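PDB 3UBF: neural-cadherin from Drosophila melanogaster, which mediates calcium-dependent, preferentially homophilic adhesion between cells through a string of extracellular cadherin domains, three of which make up this fragment. Local coordinates for residues D59-G64 against D136-I141; K67-W72 against I94-V99; P104-R109 against Q196-E201; H142-R147 against K182-N187. One frame throughout, in Å; residues are numbered along the deposited sequence.

Contact 1: D59-G64 against D136-I141; sequences DYEELG and DTDHNI. With ZN (zinc ion), chain B; ZN (zinc ion), chain H; CA (calcium ion), chain T; ZN (zinc ion), chain G.
The metal-bound junction between two successive cadherin domains brings Asp59 and Glu61 up to Asp136, Asp138 and His139, mostly through cations. Glu61, bent at chi2 (72°), divides its carboxylate: OE1 binds the calcium ion at 2.3 Å, while Glu61 OE2 binds a zinc ion at 1.9 Å. Asp136 OD2 reaches that same zinc at 2.0 Å. Asp59-Tyr60-Glu61 is the DYE sequence of the cadherin calcium site; facing it, Asp136 to His139 form a type I turn, and Asp136 OD1 accepts from Asp138 N in an Asx turn. Asp138 OD2 bridges two ions, the calcium loosely at 2.8 Å and a second zinc at 2.2 Å, which Asp59 OD2 also binds. These two aspartates approach from opposite directions, carboxylate planes 17° apart, their negative charges probably balanced in part by the zinc they share. Glu61 OE2 also lies in the plane of the His139 ring, 3.0 Å from its NE2, while Asp136 CB covers one face. His139 ND1 binds a third zinc, completed by Asp134 and Asp185; Glu13 also binds the calcium.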
loop_
_atom_site.group_PDB
_atom_site.type_symbol
_atom_site.label_atom_id
_atom_site.label_comp_id
_atom_site.label_asym_id
_atom_site.label_seq_id
_atom_site.Cartn_x
_atom_site.Cartn_y
_atom_site.Cartn_z
ATOM N N ASP A 59 4.326 22.576 -5.903
ATOM C CA ASP A 59 4.888 21.240 -5.856
ATOM C C ASP A 59 5.729 21.136 -4.587
ATOM O O ASP A 59 6.841 21.651 -4.501
ATOM C CB ASP A 59 5.701 20.983 -7.111
ATOM C CG ASP A 59 6.211 19.569 -7.206
ATOM O OD1 ASP A 59 5.975 18.759 -6.275
ATOM O OD2 ASP A 59 6.857 19.264 -8.231
ATOM N N TYR A 60 5.141 20.488 -3.589
ATOM C CA TYR A 60 5.708 20.333 -2.252
ATOM C C TYR A 60 7.135 19.782 -2.269
ATOM O O TYR A 60 7.999 20.252 -1.526
ATOM C CB TYR A 60 4.786 19.418 -1.451
ATOM C CG TYR A 60 5.262 19.068 -0.068
ATOM C CD1 TYR A 60 4.893 19.838 1.031
ATOM C CD2 TYR A 60 6.046 17.931 0.151
ATOM C CE1 TYR A 60 5.300 19.503 2.301
ATOM C CE2 TYR A 60 6.463 17.592 1.417
ATOM C CZ TYR A 60 6.085 18.383 2.493
ATOM O OH TYR A 60 6.514 18.054 3.759
ATOM N N GLU A 61 7.361 18.779 -3.113
ATOM C CA GLU A 61 8.663 18.132 -3.251
ATOM C C GLU A 61 9.718 19.112 -3.743
ATOM O O GLU A 61 10.896 18.971 -3.413
ATOM C CB GLU A 61 8.575 16.936 -4.210
ATOM C CG GLU A 61 7.860 15.705 -3.645
ATOM C CD GLU A 61 6.347 15.868 -3.508
ATOM O OE1 GLU A 61 5.780 16.924 -3.869
ATOM O OE2 GLU A 61 5.703 14.923 -3.036
ATOM N N GLU A 62 9.286 20.103 -4.523
ATOM C CA GLU A 62 10.189 21.111 -5.078
ATOM C C GLU A 62 10.519 22.270 -4.122
ATOM O O GLU A 62 11.427 23.063 -4.402
ATOM C CB GLU A 62 9.678 21.620 -6.435
ATOM C CG GLU A 62 10.046 20.676 -7.584
ATOM C CD GLU A 62 9.448 21.065 -8.936
ATOM O OE1 GLU A 62 9.251 22.278 -9.213
ATOM O OE2 GLU A 62 9.194 20.135 -9.738
ATOM N N LEU A 63 9.794 22.360 -3.003
ATOM C CA LEU A 63 10.063 23.366 -1.969
ATOM C C LEU A 63 11.292 22.980 -1.149
ATOM O O LEU A 63 11.655 21.791 -1.072
ATOM C CB LEU A 63 8.859 23.523 -1.033
ATOM C CG LEU A 63 7.494 23.847 -1.648
ATOM C CD1 LEU A 63 6.438 23.933 -0.584
ATOM C CD2 LEU A 63 7.550 25.137 -2.429
ATOM N N GLY A 64 11.925 23.978 -0.527
ATOM C CA GLY A 64 13.053 23.728 0.378
ATOM C C GLY A 64 12.617 22.843 1.536
ATOM O O GLY A 64 11.418 22.604 1.710
ATOM N N ASP A 136 1.711 8.597 -2.713
ATOM C CA ASP A 136 2.203 9.796 -3.387
ATOM C C ASP A 136 2.961 9.472 -4.676
ATOM O O ASP A 136 4.071 8.930 -4.675
ATOM C CB ASP A 136 3.046 10.677 -2.459
ATOM C CG ASP A 136 3.138 12.113 -2.952
ATOM O OD1 ASP A 136 3.128 12.330 -4.186
ATOM O OD2 ASP A 136 3.219 13.031 -2.113
ATOM N N THR A 137 2.324 9.832 -5.776
ATOM C CA THR A 137 2.809 9.630 -7.135
ATOM C C THR A 137 4.155 10.301 -7.433
ATOM O O THR A 137 4.855 9.917 -8.361
ATOM C CB THR A 137 1.695 10.115 -8.092
ATOM O OG1 THR A 137 0.937 8.976 -8.512
ATOM C CG2 THR A 137 2.219 10.897 -9.314
ATOM N N ASP A 138 4.512 11.279 -6.609
ATOM C CA ASP A 138 5.668 12.135 -6.837
ATOM C C ASP A 138 6.887 11.703 -6.022
ATOM O O ASP A 138 7.875 12.430 -5.938
ATOM C CB ASP A 138 5.291 13.584 -6.481
ATOM C CG ASP A 138 5.932 14.587 -7.396
ATOM O OD1 ASP A 138 6.603 14.151 -8.360
ATOM O OD2 ASP A 138 5.768 15.815 -7.164
ATOM N N HIS A 139 6.801 10.517 -5.426
ATOM C CA HIS A 139 7.807 10.003 -4.499
ATOM C C HIS A 139 8.553 8.848 -5.119
ATOM O O HIS A 139 8.003 8.124 -5.933
ATOM C CB HIS A 139 7.138 9.504 -3.225
ATOM C CG HIS A 139 6.714 10.594 -2.298
ATOM N ND1 HIS A 139 6.519 10.386 -0.952
ATOM C CD2 HIS A 139 6.446 11.904 -2.519
ATOM C CE1 HIS A 139 6.151 11.520 -0.384
ATOM N NE2 HIS A 139 6.099 12.456 -1.312
ATOM N N ASN A 140 9.808 8.683 -4.723
ATOM C CA ASN A 140 10.585 7.547 -5.146
ATOM C C ASN A 140 10.983 6.754 -3.931
ATOM O O ASN A 140 11.216 7.326 -2.872
ATOM C CB ASN A 140 11.795 7.990 -5.965
ATOM C CG ASN A 140 11.384 8.678 -7.253
ATOM O OD1 ASN A 140 10.784 8.050 -8.141
ATOM N ND2 ASN A 140 11.671 9.984 -7.356
ATOM N N ILE A 141 11.031 5.435 -4.084
ATOM C CA ILE A 141 11.311 4.555 -2.968
ATOM C C ILE A 141 12.523 3.673 -3.230
ATOM O O ILE A 141 12.821 3.317 -4.384
ATOM C CB ILE A 141 10.083 3.681 -2.595
ATOM C CG1 ILE A 141 9.698 2.744 -3.743
ATOM C CG2 ILE A 141 8.904 4.550 -2.147
ATOM C CD1 ILE A 141 8.480 1.867 -3.436
HETATM ZN ZN ZN B . 3.836 14.842 -2.657
HETATM ZN ZN ZN H . 6.832 17.152 -8.527
HETATM CA CA CA T . 4.011 16.778 -5.277
HETATM ZN ZN ZN G . 6.143 8.710 0.092
HETATM O O HOH W 1 2.745 15.288 -3.693
HETATM O O HOH W 2 5.096 16.720 -9.653
HETATM O O HOH W 3 8.487 17.047 -7.851
HETATM O O HOH W 4 2.656 17.421 -6.993
#

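Contact 2: K67-W72 against I94-V99; sequences KTIDFW and ILVKDV. With ZN (zinc ion), chain B.
Ile69 and Ile94 form an antiparallel hydrogen-bonded pair in which each backbone serves as both donor and acceptor: Ile69 N gives to Ile94 O at 2.9 Å, and Ile94 N returns a nearly straight bond (172°) to Ile69 O. Beyond the non-hydrogen-bonded pair Thr68-Leu95, Val96 N donates to Lys67 O at 3.1 Å. Ile94 O takes a further, weaker CA-H contact from Thr68 CA at 3.2 Å. Polar ends find partners elsewhere: Lys67 NZ bonds Tyr60 O and Leu63 O, Asp70 pairs with Arg91, and both oxygens of Asp98 hold a zinc ion unequally. On the buried face Ile69 and Ile94 run side by side, Ile69 CD1 meeting Val96 CG2 at 3.8 Å. Phe71, its CG tucked between backbone N and carbonyl carbon (chi1 60°), turns a ring edge to Ile94 CD1. Both strands are inner ones of a four-stranded cadherin sheet: strand 88-97 bonds to strand 3-12 through Leu95, strand 68-76 is flanked by strand 34-37, and Ile69 and Phe71 pack on Val44 of strand 44-46.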
loop_
_atom_site.group_PDB
_atom_site.type_symbol
_atom_site.label_atom_id
_atom_site.label_comp_id
_atom_site.label_asym_id
_atom_site.label_seq_id
_atom_site.Cartn_x
_atom_site.Cartn_y
_atom_site.Cartn_z
ATOM N N LYS A 67 9.555 23.590 3.575
ATOM C CA LYS A 67 8.218 23.271 3.038
ATOM C C LYS A 67 7.266 24.453 3.150
ATOM O O LYS A 67 6.085 24.325 3.490
ATOM C CB LYS A 67 7.651 21.992 3.661
ATOM C CG LYS A 67 8.538 20.774 3.413
ATOM C CD LYS A 67 8.791 20.565 1.926
ATOM C CE LYS A 67 9.838 19.512 1.656
ATOM N NZ LYS A 67 10.107 19.482 0.201
ATOM N N THR A 68 7.806 25.619 2.841
ATOM C CA THR A 68 7.061 26.850 2.963
ATOM C C THR A 68 7.254 27.675 1.705
ATOM O O THR A 68 8.308 27.624 1.068
ATOM C CB THR A 68 7.524 27.675 4.185
ATOM O OG1 THR A 68 8.925 27.950 4.076
ATOM C CG2 THR A 68 7.265 26.919 5.484
ATOM N N ILE A 69 6.216 28.408 1.328
ATOM C CA ILE A 69 6.382 29.474 0.379
ATOM C C ILE A 69 6.606 30.681 1.263
ATOM O O ILE A 69 5.698 31.142 1.966
ATOM C CB ILE A 69 5.198 29.590 -0.577
ATOM C CG1 ILE A 69 5.178 28.353 -1.487
ATOM C CG2 ILE A 69 5.340 30.832 -1.435
ATOM C CD1 ILE A 69 3.855 28.023 -2.083
ATOM N N ASP A 70 7.855 31.139 1.271
ATOM C CA ASP A 70 8.320 32.141 2.218
ATOM C C ASP A 70 8.751 33.378 1.443
ATOM O O ASP A 70 9.698 33.338 0.661
ATOM C CB ASP A 70 9.474 31.579 3.071
ATOM C CG ASP A 70 9.684 32.349 4.384
ATOM O OD1 ASP A 70 9.077 33.432 4.557
ATOM O OD2 ASP A 70 10.468 31.871 5.247
ATOM N N PHE A 71 8.043 34.478 1.659
ATOM C CA PHE A 71 8.307 35.704 0.916
ATOM C C PHE A 71 7.933 36.923 1.735
ATOM O O PHE A 71 7.249 36.818 2.748
ATOM C CB PHE A 71 7.549 35.708 -0.421
ATOM C CG PHE A 71 6.060 35.616 -0.274
ATOM C CD1 PHE A 71 5.448 34.401 0.001
ATOM C CD2 PHE A 71 5.265 36.751 -0.402
ATOM C CE1 PHE A 71 4.054 34.317 0.139
ATOM C CE2 PHE A 71 3.871 36.677 -0.266
ATOM C CZ PHE A 71 3.265 35.454 0.000
ATOM N N TRP A 72 8.388 38.078 1.270
ATOM C CA TRP A 72 8.108 39.345 1.914
ATOM C C TRP A 72 7.229 40.206 1.009
ATOM O O TRP A 72 7.246 40.066 -0.211
ATOM C CB TRP A 72 9.418 40.074 2.220
ATOM C CG TRP A 72 10.193 39.525 3.386
ATOM C CD1 TRP A 72 11.011 38.442 3.383
ATOM C CD2 TRP A 72 10.234 40.056 4.716
ATOM N NE1 TRP A 72 11.555 38.252 4.632
ATOM C CE2 TRP A 72 11.095 39.231 5.469
ATOM C CE3 TRP A 72 9.621 41.150 5.347
ATOM C CZ2 TRP A 72 11.362 39.463 6.825
ATOM C CZ3 TRP A 72 9.888 41.378 6.703
ATOM C CH2 TRP A 72 10.752 40.537 7.420
ATOM N N ILE A 94 3.689 30.627 3.970
ATOM C CA ILE A 94 2.633 29.678 3.675
ATOM C C ILE A 94 3.202 28.300 3.941
ATOM O O ILE A 94 4.039 27.821 3.183
ATOM C CB ILE A 94 2.188 29.746 2.199
ATOM C CG1 ILE A 94 1.661 31.139 1.837
ATOM C CG2 ILE A 94 1.136 28.666 1.897
ATOM C CD1 ILE A 94 1.631 31.402 0.330
ATOM N N LEU A 95 2.770 27.666 5.023
ATOM C CA LEU A 95 3.117 26.271 5.247
ATOM C C LEU A 95 2.316 25.414 4.273
ATOM O O LEU A 95 1.090 25.458 4.300
ATOM C CB LEU A 95 2.819 25.859 6.686
ATOM C CG LEU A 95 3.247 24.425 7.026
ATOM C CD1 LEU A 95 4.773 24.260 6.986
ATOM C CD2 LEU A 95 2.671 23.969 8.371
ATOM N N VAL A 96 3.006 24.660 3.409
ATOM C CA VAL A 96 2.366 23.805 2.397
ATOM C C VAL A 96 2.310 22.358 2.878
ATOM O O VAL A 96 3.316 21.770 3.281
ATOM C CB VAL A 96 3.099 23.873 1.032
ATOM C CG1 VAL A 96 2.457 22.934 -0.013
ATOM C CG2 VAL A 96 3.141 25.307 0.512
ATOM N N LYS A 97 1.111 21.798 2.845
ATOM C CA LYS A 97 0.884 20.425 3.256
ATOM C C LYS A 97 0.754 19.522 2.035
ATOM O O LYS A 97 -0.054 19.776 1.140
ATOM C CB LYS A 97 -0.355 20.331 4.152
ATOM C CG LYS A 97 -0.080 19.996 5.629
ATOM C CD LYS A 97 1.038 20.835 6.272
ATOM C CE LYS A 97 1.289 20.431 7.742
ATOM N NZ LYS A 97 1.579 18.961 7.958
ATOM N N ASP A 98 1.585 18.486 1.994
ATOM C CA ASP A 98 1.503 17.467 0.963
ATOM C C ASP A 98 0.501 16.418 1.441
ATOM O O ASP A 98 0.849 15.533 2.234
ATOM C CB ASP A 98 2.886 16.847 0.760
ATOM C CG ASP A 98 2.993 16.058 -0.515
ATOM O OD1 ASP A 98 2.002 15.998 -1.272
ATOM O OD2 ASP A 98 4.078 15.485 -0.763
ATOM N N VAL A 99 -0.749 16.521 0.996
ATOM C CA VAL A 99 -1.814 15.657 1.553
ATOM C C VAL A 99 -1.815 14.240 0.946
ATOM O O VAL A 99 -2.543 13.355 1.411
ATOM C CB VAL A 99 -3.230 16.332 1.513
HETATM ZN ZN ZN B . 3.836 14.842 -2.657
HETATM O O HOH W 1 2.745 15.288 -3.693
#

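Contact 3: P104-R109 against Q196-E201; sequences PYFINR and QSTPEE. With ZN (zinc ion), chain J.
Phe106 places CG beside its backbone N (chi1 -72°), and Thr198 sets its hydroxyl between N and carbonyl carbon (chi1 62°), which turns the threonine methyl over one face of the ring. Thr198 CG2 makes a CH-pi contact there, 3.9 Å from the Phe106 centroid and offset toward the rim. The hydroxyl comes down beside the same rim, Thr198 OG1 standing 3.1 Å from Phe106 CE1, yet its hydrogen bonding runs elsewhere: it donates to Pro199 O at 2.8 Å and accepts from Ala183 N of strand 176-185. Pro199 O in turn lies in the ring plane, 3.3 Å from Phe106 CE1. Each cadherin domain is a sandwich of two sheets, and here the short strand 105-106, at the outer margin of one sheet, is covered by the loop leading into strand 201-207 of the other. No hydrogen bond joins the two segments; Thr198 CA only offers a CA-H contact to Pro104 O at 3.4 Å, and Pro104 CB packs on the threonine methyl. Glu201 slides past the phenylalanine in the opposite direction, its CG 3.6 Å from Phe106 CD1. Farther along, Arg109 NH1 curls back to grip Phe106 O and Asn108 O.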
loop_
_atom_site.group_PDB
_atom_site.type_symbol
_atom_site.label_atom_id
_atom_site.label_comp_id
_atom_site.label_asym_id
_atom_site.label_seq_id
_atom_site.Cartn_x
_atom_site.Cartn_y
_atom_site.Cartn_z
ATOM N N PRO A 104 4.581 4.423 2.057
ATOM C CA PRO A 104 4.437 3.287 1.159
ATOM C C PRO A 104 4.025 2.028 1.908
ATOM O O PRO A 104 4.212 1.916 3.126
ATOM C CB PRO A 104 5.839 3.116 0.565
ATOM C CG PRO A 104 6.748 3.755 1.533
ATOM C CD PRO A 104 5.979 4.879 2.149
ATOM N N TYR A 105 3.439 1.098 1.170
ATOM C CA TYR A 105 3.078 -0.195 1.715
ATOM C C TYR A 105 3.397 -1.218 0.652
ATOM O O TYR A 105 3.335 -0.921 -0.540
ATOM C CB TYR A 105 1.597 -0.234 2.091
ATOM C CG TYR A 105 0.694 0.287 1.013
ATOM C CD1 TYR A 105 0.076 -0.574 0.112
ATOM C CD2 TYR A 105 0.465 1.648 0.887
ATOM C CE1 TYR A 105 -0.739 -0.100 -0.881
ATOM C CE2 TYR A 105 -0.344 2.141 -0.119
ATOM C CZ TYR A 105 -0.943 1.265 -0.995
ATOM O OH TYR A 105 -1.753 1.784 -1.978
ATOM N N PHE A 106 3.772 -2.414 1.085
ATOM C CA PHE A 106 4.010 -3.508 0.156
ATOM C C PHE A 106 2.704 -3.958 -0.476
ATOM O O PHE A 106 1.687 -4.110 0.219
ATOM C CB PHE A 106 4.702 -4.659 0.864
ATOM C CG PHE A 106 6.145 -4.372 1.198
ATOM C CD1 PHE A 106 6.536 -4.157 2.517
ATOM C CD2 PHE A 106 7.108 -4.291 0.186
ATOM C CE1 PHE A 106 7.850 -3.893 2.825
ATOM C CE2 PHE A 106 8.432 -4.013 0.479
ATOM C CZ PHE A 106 8.810 -3.812 1.798
ATOM N N ILE A 107 2.737 -4.111 -1.797
ATOM C CA ILE A 107 1.624 -4.688 -2.560
ATOM C C ILE A 107 1.848 -6.148 -2.963
ATOM O O ILE A 107 0.958 -6.774 -3.535
ATOM C CB ILE A 107 1.206 -3.817 -3.791
ATOM C CG1 ILE A 107 2.319 -3.744 -4.831
ATOM C CG2 ILE A 107 0.821 -2.422 -3.332
ATOM C CD1 ILE A 107 1.917 -3.037 -6.126
ATOM N N ASN A 108 3.019 -6.694 -2.657
ATOM C CA ASN A 108 3.225 -8.157 -2.765
ATOM C C ASN A 108 2.089 -8.959 -2.143
ATOM O O ASN A 108 1.706 -8.726 -0.991
ATOM C CB ASN A 108 4.539 -8.575 -2.124
ATOM C CG ASN A 108 5.732 -8.006 -2.845
ATOM O OD1 ASN A 108 6.255 -6.958 -2.456
ATOM N ND2 ASN A 108 6.158 -8.669 -3.919
ATOM N N ARG A 109 1.527 -9.878 -2.917
ATOM C CA ARG A 109 0.543 -10.807 -2.383
ATOM C C ARG A 109 0.882 -12.235 -2.822
ATOM O O ARG A 109 1.436 -12.423 -3.907
ATOM C CB ARG A 109 -0.887 -10.395 -2.764
ATOM C CG ARG A 109 -1.395 -9.072 -2.117
ATOM C CD ARG A 109 -1.473 -9.145 -0.581
ATOM N NE ARG A 109 -1.997 -7.917 0.031
ATOM C CZ ARG A 109 -1.251 -6.855 0.357
ATOM N NH1 ARG A 109 0.048 -6.848 0.141
ATOM N NH2 ARG A 109 -1.798 -5.788 0.899
ATOM N N GLN A 196 9.240 8.400 5.548
ATOM C CA GLN A 196 8.321 7.302 5.834
ATOM C C GLN A 196 8.737 6.055 5.083
ATOM O O GLN A 196 9.434 6.110 4.059
ATOM C CB GLN A 196 6.894 7.620 5.391
ATOM C CG GLN A 196 6.235 8.821 6.017
ATOM C CD GLN A 196 5.418 9.617 4.994
ATOM O OE1 GLN A 196 5.195 9.168 3.862
ATOM N NE2 GLN A 196 4.979 10.808 5.387
ATOM N N SER A 197 8.263 4.919 5.563
ATOM C CA SER A 197 8.560 3.690 4.898
ATOM C C SER A 197 7.492 2.637 5.121
ATOM O O SER A 197 6.542 2.828 5.859
ATOM C CB SER A 197 9.927 3.191 5.351
ATOM O OG SER A 197 9.980 3.056 6.748
ATOM N N THR A 198 7.651 1.523 4.436
ATOM C CA THR A 198 6.840 0.370 4.679
ATOM C C THR A 198 7.168 -0.146 6.072
ATOM O O THR A 198 8.127 0.302 6.695
ATOM C CB THR A 198 7.213 -0.743 3.706
ATOM O OG1 THR A 198 8.573 -1.111 3.939
ATOM C CG2 THR A 198 7.034 -0.302 2.252
ATOM N N PRO A 199 6.362 -1.090 6.565
ATOM C CA PRO A 199 6.835 -1.930 7.658
ATOM C C PRO A 199 8.042 -2.755 7.209
ATOM O O PRO A 199 8.279 -2.920 6.001
ATOM C CB PRO A 199 5.654 -2.864 7.913
ATOM C CG PRO A 199 4.467 -2.133 7.384
ATOM C CD PRO A 199 4.969 -1.392 6.190
ATOM N N GLU A 200 8.798 -3.261 8.174
ATOM C CA GLU A 200 9.874 -4.194 7.900
ATOM C C GLU A 200 9.251 -5.565 7.801
ATOM O O GLU A 200 8.955 -6.189 8.824
ATOM C CB GLU A 200 10.913 -4.148 9.012
ATOM C CG GLU A 200 11.421 -2.739 9.239
ATOM C CD GLU A 200 12.398 -2.633 10.368
ATOM O OE1 GLU A 200 12.640 -3.643 11.061
ATOM O OE2 GLU A 200 12.931 -1.515 10.572
ATOM N N GLU A 201 9.021 -6.008 6.571
ATOM C CA GLU A 201 8.360 -7.276 6.303
ATOM C C GLU A 201 9.327 -8.445 6.237
ATOM O O GLU A 201 10.490 -8.300 5.847
ATOM C CB GLU A 201 7.572 -7.219 4.984
ATOM C CG GLU A 201 6.151 -6.672 5.111
ATOM C CD GLU A 201 5.211 -7.555 5.929
ATOM O OE1 GLU A 201 5.574 -8.695 6.312
ATOM O OE2 GLU A 201 4.096 -7.093 6.212
HETATM ZN ZN ZN J . 13.397 -1.220 12.670
HETATM O O HOH W 5 12.077 0.572 13.783
#

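Contact 4: H142-R147 against K182-N187; sequences HYFIVR and KAEDQN. With ZN (zinc ion), chain C; ZN (zinc ion), chain G.
Gln186 lays its side-chain amide flat on the zinc-binding imidazole of His142, the two planes 17° apart and Gln186 CD 3.2 Å above the ring centre. The bent glutamine chain also brings CG over that face as a CH-pi contact, 3.8 Å from the His142 centroid. Beneath them runs an antiparallel pair of strands: His142 and Glu184 exchange two backbone bonds, each 2.8 Å between N and O, and Phe144 and Lys182 exchange two more. Between these pairs Tyr143 CD2 meets Ala183 CB on the other face. Phe144, with chi1 at 56°, folds its ring along Lys182, its CZ 3.7 Å from Lys182 CD, while Glu184 OE1 sits at the ring edge, 3.4 Å from Phe144 CZ. Val146 and Arg147 then form a classic bulge opposite Tyr180. With His142 ND1 given to zinc, shared with Glu158, and the amide over the ring face, the two groups make no hydrogen bond; stacking and a weak bond from NE2 to Glu184 O hold the glutamine, and the cation probably polarises the ring it covers.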
loop_
_atom_site.group_PDB
_atom_site.type_symbol
_atom_site.label_atom_id
_atom_site.label_comp_id
_atom_site.label_asym_id
_atom_site.label_seq_id
_atom_site.Cartn_x
_atom_site.Cartn_y
_atom_site.Cartn_z
ATOM N N HIS A 142 13.232 3.347 -2.154
ATOM C CA HIS A 142 14.359 2.427 -2.228
ATOM C C HIS A 142 14.078 1.213 -1.363
ATOM O O HIS A 142 13.681 1.341 -0.203
ATOM C CB HIS A 142 15.661 3.079 -1.770
ATOM C CG HIS A 142 16.166 4.147 -2.681
ATOM N ND1 HIS A 142 17.294 4.886 -2.398
ATOM C CD2 HIS A 142 15.686 4.630 -3.853
ATOM C CE1 HIS A 142 17.497 5.766 -3.364
ATOM N NE2 HIS A 142 16.533 5.635 -4.258
ATOM N N TYR A 143 14.286 0.036 -1.935
ATOM C CA TYR A 143 14.158 -1.203 -1.205
ATOM C C TYR A 143 15.502 -1.602 -0.630
ATOM O O TYR A 143 16.531 -1.435 -1.274
ATOM C CB TYR A 143 13.673 -2.304 -2.135
ATOM C CG TYR A 143 12.387 -2.004 -2.861
ATOM C CD1 TYR A 143 12.398 -1.336 -4.086
ATOM C CD2 TYR A 143 11.159 -2.406 -2.339
ATOM C CE1 TYR A 143 11.228 -1.075 -4.765
ATOM C CE2 TYR A 143 9.987 -2.150 -3.018
ATOM C CZ TYR A 143 10.036 -1.481 -4.224
ATOM O OH TYR A 143 8.881 -1.213 -4.901
ATOM N N PHE A 144 15.497 -2.138 0.583
ATOM C CA PHE A 144 16.726 -2.659 1.184
ATOM C C PHE A 144 16.449 -3.688 2.262
ATOM O O PHE A 144 15.330 -3.790 2.766
ATOM C CB PHE A 144 17.610 -1.531 1.728
ATOM C CG PHE A 144 16.929 -0.639 2.724
ATOM C CD1 PHE A 144 16.998 -0.907 4.083
ATOM C CD2 PHE A 144 16.255 0.505 2.303
ATOM C CE1 PHE A 144 16.382 -0.064 5.014
ATOM C CE2 PHE A 144 15.642 1.364 3.225
ATOM C CZ PHE A 144 15.699 1.074 4.583
ATOM N N ILE A 145 17.483 -4.449 2.605
ATOM C CA ILE A 145 17.395 -5.484 3.635
ATOM C C ILE A 145 17.780 -4.883 4.977
ATOM O O ILE A 145 18.871 -4.324 5.104
ATOM C CB ILE A 145 18.351 -6.667 3.305
ATOM C CG1 ILE A 145 17.874 -7.399 2.053
ATOM C CG2 ILE A 145 18.472 -7.630 4.485
ATOM C CD1 ILE A 145 18.954 -8.169 1.348
ATOM N N VAL A 146 16.902 -5.002 5.971
ATOM C CA VAL A 146 17.217 -4.511 7.311
ATOM C C VAL A 146 17.781 -5.602 8.211
ATOM O O VAL A 146 18.433 -5.311 9.207
ATOM C CB VAL A 146 16.026 -3.759 7.999
ATOM C CG1 VAL A 146 15.236 -2.957 6.987
ATOM C CG2 VAL A 146 15.113 -4.703 8.748
ATOM N N ARG A 147 17.525 -6.857 7.861
ATOM C CA ARG A 147 18.056 -7.995 8.609
ATOM C C ARG A 147 18.131 -9.179 7.664
ATOM O O ARG A 147 17.131 -9.566 7.050
ATOM C CB ARG A 147 17.178 -8.320 9.821
ATOM C CG ARG A 147 17.774 -9.334 10.811
ATOM C CD ARG A 147 18.829 -8.722 11.762
ATOM N N LYS A 182 12.412 -3.719 3.541
ATOM C CA LYS A 182 11.770 -2.459 3.842
ATOM C C LYS A 182 11.901 -1.639 2.582
ATOM O O LYS A 182 12.877 -1.789 1.847
ATOM C CB LYS A 182 12.543 -1.797 4.973
ATOM C CG LYS A 182 11.885 -0.654 5.709
ATOM C CD LYS A 182 12.925 -0.073 6.676
ATOM C CE LYS A 182 12.422 1.124 7.442
ATOM N NZ LYS A 182 11.541 0.723 8.577
ATOM N N ALA A 183 10.911 -0.795 2.318
ATOM C CA ALA A 183 11.030 0.187 1.253
ATOM C C ALA A 183 10.918 1.554 1.893
ATOM O O ALA A 183 10.043 1.789 2.725
ATOM C CB ALA A 183 9.970 -0.007 0.205
ATOM N N GLU A 184 11.828 2.446 1.537
ATOM C CA GLU A 184 11.890 3.736 2.184
ATOM C C GLU A 184 11.737 4.825 1.153
ATOM O O GLU A 184 12.234 4.726 0.026
ATOM C CB GLU A 184 13.187 3.921 2.984
ATOM C CG GLU A 184 13.202 5.199 3.829
ATOM C CD GLU A 184 14.445 5.359 4.696
ATOM O OE1 GLU A 184 14.977 4.347 5.183
ATOM O OE2 GLU A 184 14.885 6.511 4.909
ATOM N N ASP A 185 11.042 5.864 1.578
ATOM C CA ASP A 185 10.728 7.010 0.776
ATOM C C ASP A 185 11.919 7.957 0.741
ATOM O O ASP A 185 12.549 8.199 1.771
ATOM C CB ASP A 185 9.559 7.717 1.441
ATOM C CG ASP A 185 8.801 8.562 0.500
ATOM O OD1 ASP A 185 9.329 8.838 -0.602
ATOM O OD2 ASP A 185 7.672 8.924 0.843
ATOM N N GLN A 186 12.206 8.501 -0.439
ATOM C CA GLN A 186 13.289 9.465 -0.618
ATOM C C GLN A 186 12.757 10.886 -0.466
ATOM O O GLN A 186 13.499 11.866 -0.623
ATOM C CB GLN A 186 13.950 9.284 -1.991
ATOM C CG GLN A 186 14.443 7.867 -2.266
ATOM C CD GLN A 186 15.522 7.433 -1.289
ATOM O OE1 GLN A 186 16.646 7.934 -1.340
ATOM N NE2 GLN A 186 15.184 6.506 -0.386
ATOM N N ASN A 187 11.463 10.986 -0.154
ATOM C CA ASN A 187 10.771 12.267 -0.025
ATOM C C ASN A 187 10.069 12.388 1.334
ATOM O O ASN A 187 10.580 13.035 2.256
ATOM C CB ASN A 187 9.769 12.453 -1.176
ATOM C CG ASN A 187 10.396 12.231 -2.560
ATOM O OD1 ASN A 187 10.776 11.107 -2.924
ATOM N ND2 ASN A 187 10.484 13.307 -3.344
HETATM ZN ZN ZN C . 18.813 3.863 -1.172
HETATM ZN ZN ZN G . 6.143 8.710 0.092
#

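Contacts 2 and 4 are the regular ones, each a pair of antiparallel strands within one cadherin domain; each has a buried apolar face and a more exposed one, but in contact 4 the exposed face carries aromatic, charged and zinc-binding groups. Contact 3 lacks cross-segment hydrogen bonds and relies on packing round one phenylalanine ring and a proline, yet it borders contact 4, which is nested within its loop: Thr198 and Gln196 bond to the backbone of Ala183 and Asp185. Contact 1 differs in kind, being built mostly of carboxylates and metal ions between domains. It draws on both strand pairs, sharing one zinc with Asp98 of contact 2 and another with Asp185 of contact 4.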